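Uncharacterized protein (Bacteroides ovatus, PDB 4IRT) is of unknown function but carries BNR-type repeats in a beta-propeller fold and is a putative neuraminidase. Local coordinates at residues 296-301 against 330-335. Residues are numbered along the deposited sequence; the frame is centred on the assembly and turned at random.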
loop_
_atom_site.group_PDB
_atom_site.type_symbol
_atom_site.label_atom_id
_atom_site.label_comp_id
_atom_site.label_asym_id
_atom_site.label_seq_id
_atom_site.Cartn_x
_atom_site.Cartn_y
_atom_site.Cartn_z
ATOM N N THR A 296 18.400 8.638 -2.723
ATOM C CA THR A 296 18.912 9.970 -2.304
ATOM C C THR A 296 20.190 9.806 -1.491
ATOM O O THR A 296 20.632 8.693 -1.277
ATOM C CB THR A 296 17.851 10.863 -1.599
ATOM O OG1 THR A 296 17.533 10.341 -0.325
ATOM C CG2 THR A 296 16.556 10.987 -2.417
ATOM N N ASP A 297 20.822 10.908 -1.121
ATOM C CA ASP A 297 22.025 10.868 -0.311
ATOM C C ASP A 297 21.723 11.615 0.978
ATOM O O ASP A 297 22.184 12.733 1.199
ATOM C CB ASP A 297 23.234 11.485 -1.046
ATOM C CG ASP A 297 24.543 11.342 -0.247
ATOM O OD1 ASP A 297 24.692 10.380 0.558
ATOM O OD2 ASP A 297 25.445 12.198 -0.417
ATOM N N ARG A 298 20.894 11.004 1.808
ATOM C CA ARG A 298 20.518 11.591 3.092
ATOM C C ARG A 298 21.737 11.696 4.010
ATOM O O ARG A 298 22.609 10.850 3.973
ATOM C CB ARG A 298 19.453 10.725 3.779
ATOM C CG ARG A 298 18.206 10.437 2.970
ATOM C CD ARG A 298 17.162 9.672 3.773
ATOM N NE ARG A 298 16.592 10.561 4.785
ATOM C CZ ARG A 298 16.889 10.575 6.088
ATOM N NH1 ARG A 298 17.694 9.673 6.644
ATOM N NH2 ARG A 298 16.328 11.497 6.863
ATOM N N GLN A 299 21.731 12.715 4.866
ATOM C CA GLN A 299 22.786 13.016 5.830
ATOM C C GLN A 299 22.409 12.754 7.292
ATOM O O GLN A 299 23.291 12.667 8.150
ATOM C CB GLN A 299 23.095 14.526 5.747
ATOM C CG GLN A 299 23.601 14.981 4.394
ATOM C CD GLN A 299 24.824 14.181 4.005
ATOM O OE1 GLN A 299 25.876 14.325 4.627
ATOM N NE2 GLN A 299 24.680 13.288 3.020
ATOM N N THR A 300 21.118 12.715 7.577
ATOM C CA THR A 300 20.610 12.738 8.943
ATOM C C THR A 300 20.239 11.324 9.408
ATOM O O THR A 300 19.347 10.695 8.841
ATOM C CB THR A 300 19.373 13.643 9.040
ATOM O OG1 THR A 300 19.675 14.877 8.383
ATOM C CG2 THR A 300 18.969 13.912 10.492
ATOM N N PRO A 301 20.957 10.822 10.421
ATOM C CA PRO A 301 20.737 9.482 10.934
ATOM C C PRO A 301 19.451 9.339 11.703
ATOM O O PRO A 301 18.938 10.317 12.248
ATOM C CB PRO A 301 21.918 9.248 11.880
ATOM C CG PRO A 301 22.365 10.615 12.290
ATOM C CD PRO A 301 22.117 11.473 11.072
ATOM N N PHE A 330 7.975 10.200 -1.724
ATOM C CA PHE A 330 8.416 10.088 -0.362
ATOM C C PHE A 330 8.167 11.369 0.452
ATOM O O PHE A 330 7.544 12.302 -0.026
ATOM C CB PHE A 330 9.881 9.678 -0.324
ATOM C CG PHE A 330 10.847 10.732 -0.768
ATOM C CD1 PHE A 330 11.087 10.962 -2.121
ATOM C CD2 PHE A 330 11.601 11.447 0.169
ATOM C CE1 PHE A 330 12.049 11.874 -2.524
ATOM C CE2 PHE A 330 12.532 12.381 -0.239
ATOM C CZ PHE A 330 12.743 12.612 -1.591
ATOM N N ARG A 331 8.603 11.344 1.701
ATOM C CA ARG A 331 8.504 12.513 2.585
ATOM C C ARG A 331 9.656 12.402 3.554
ATOM O O ARG A 331 9.862 11.344 4.159
ATOM C CB ARG A 331 7.139 12.506 3.267
ATOM C CG ARG A 331 6.917 13.511 4.404
ATOM C CD ARG A 331 7.414 13.013 5.746
ATOM N NE ARG A 331 6.629 11.880 6.198
ATOM C CZ ARG A 331 6.949 11.063 7.195
ATOM N NH1 ARG A 331 8.087 11.188 7.883
ATOM N NH2 ARG A 331 6.095 10.116 7.520
ATOM N N ASP A 332 10.370 13.503 3.762
ATOM C CA ASP A 332 11.619 13.474 4.535
ATOM C C ASP A 332 11.739 14.731 5.392
ATOM O O ASP A 332 11.630 15.848 4.884
ATOM C CB ASP A 332 12.792 13.345 3.544
ATOM C CG ASP A 332 14.143 12.970 4.201
ATOM O OD1 ASP A 332 14.409 13.284 5.387
ATOM O OD2 ASP A 332 14.977 12.398 3.445
ATOM N N GLU A 333 11.980 14.549 6.689
ATOM C CA GLU A 333 12.308 15.681 7.576
ATOM C C GLU A 333 13.439 16.564 7.042
ATOM O O GLU A 333 13.428 17.793 7.248
ATOM C CB GLU A 333 12.705 15.209 8.971
ATOM C CG GLU A 333 11.517 14.911 9.867
ATOM C CD GLU A 333 11.896 14.760 11.342
ATOM O OE1 GLU A 333 13.050 15.083 11.727
ATOM O OE2 GLU A 333 11.025 14.299 12.108
ATOM N N GLU A 334 14.393 15.960 6.347
ATOM C CA GLU A 334 15.473 16.730 5.709
ATOM C C GLU A 334 14.982 17.731 4.682
ATOM O O GLU A 334 15.721 18.647 4.339
ATOM C CB GLU A 334 16.474 15.813 4.968
ATOM C CG GLU A 334 17.453 15.124 5.883
ATOM C CD GLU A 334 18.667 14.545 5.158
ATOM O OE1 GLU A 334 18.773 14.607 3.919
ATOM O OE2 GLU A 334 19.525 14.023 5.851
ATOM N N ARG A 335 13.805 17.479 4.101
ATOM C CA ARG A 335 13.199 18.384 3.132
ATOM C C ARG A 335 11.986 19.099 3.719
ATOM O O ARG A 335 11.096 19.511 2.992
ATOM C CB ARG A 335 12.792 17.609 1.883
ATOM C CG ARG A 335 13.975 16.905 1.212
ATOM C CD ARG A 335 13.640 16.382 -0.197
ATOM N NE ARG A 335 13.373 17.462 -1.129
ATOM C CZ ARG A 335 14.278 18.087 -1.865
ATOM N NH1 ARG A 335 15.567 17.761 -1.790
ATOM N NH2 ARG A 335 13.905 19.069 -2.664
HETATM O O HOH W 1 15.920 12.323 0.901
#
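R298 and D332 form a side-on salt bridge: R298 NE gives a hydrogen bond of 2.8 Å to D332 OD2, and R298 NH2 one of 3.0 Å to D332 OD1. Both oxygens lie in the guanidinium plane and are met on their syn sides, although the two flat groups are turned 29° apart. With its chain bent at chi3 (71°), R298 turns NE and NH2 to D332 while NH1 bonds to T300 O of its own segment and to P278 O; these bonds should limit rotation of the guanidinium.

E334 reaches the other loop with a chain extended beyond CG. Its OE2 takes three hydrogen bonds, from Q299 N, T300 N and T300 OG1, each at 2.7 Å, and lies 4.2 Å above the R298 guanidinium plane, offset toward its rim, where no N-H points at it and only the opposite charges probably add some attraction.

A water donates to D332 OD2 and bonds T296 OG1, while T296 CG2 packs obliquely on F330 CZ at 4.2 Å.

D332 OD1 also accepts from E334 N, on the face opposite R298 NH2, an Asx turn at the start of the 3-10 segment 333-334. The contact as a whole joins loops of successive four-stranded antiparallel blades of the beta-propeller.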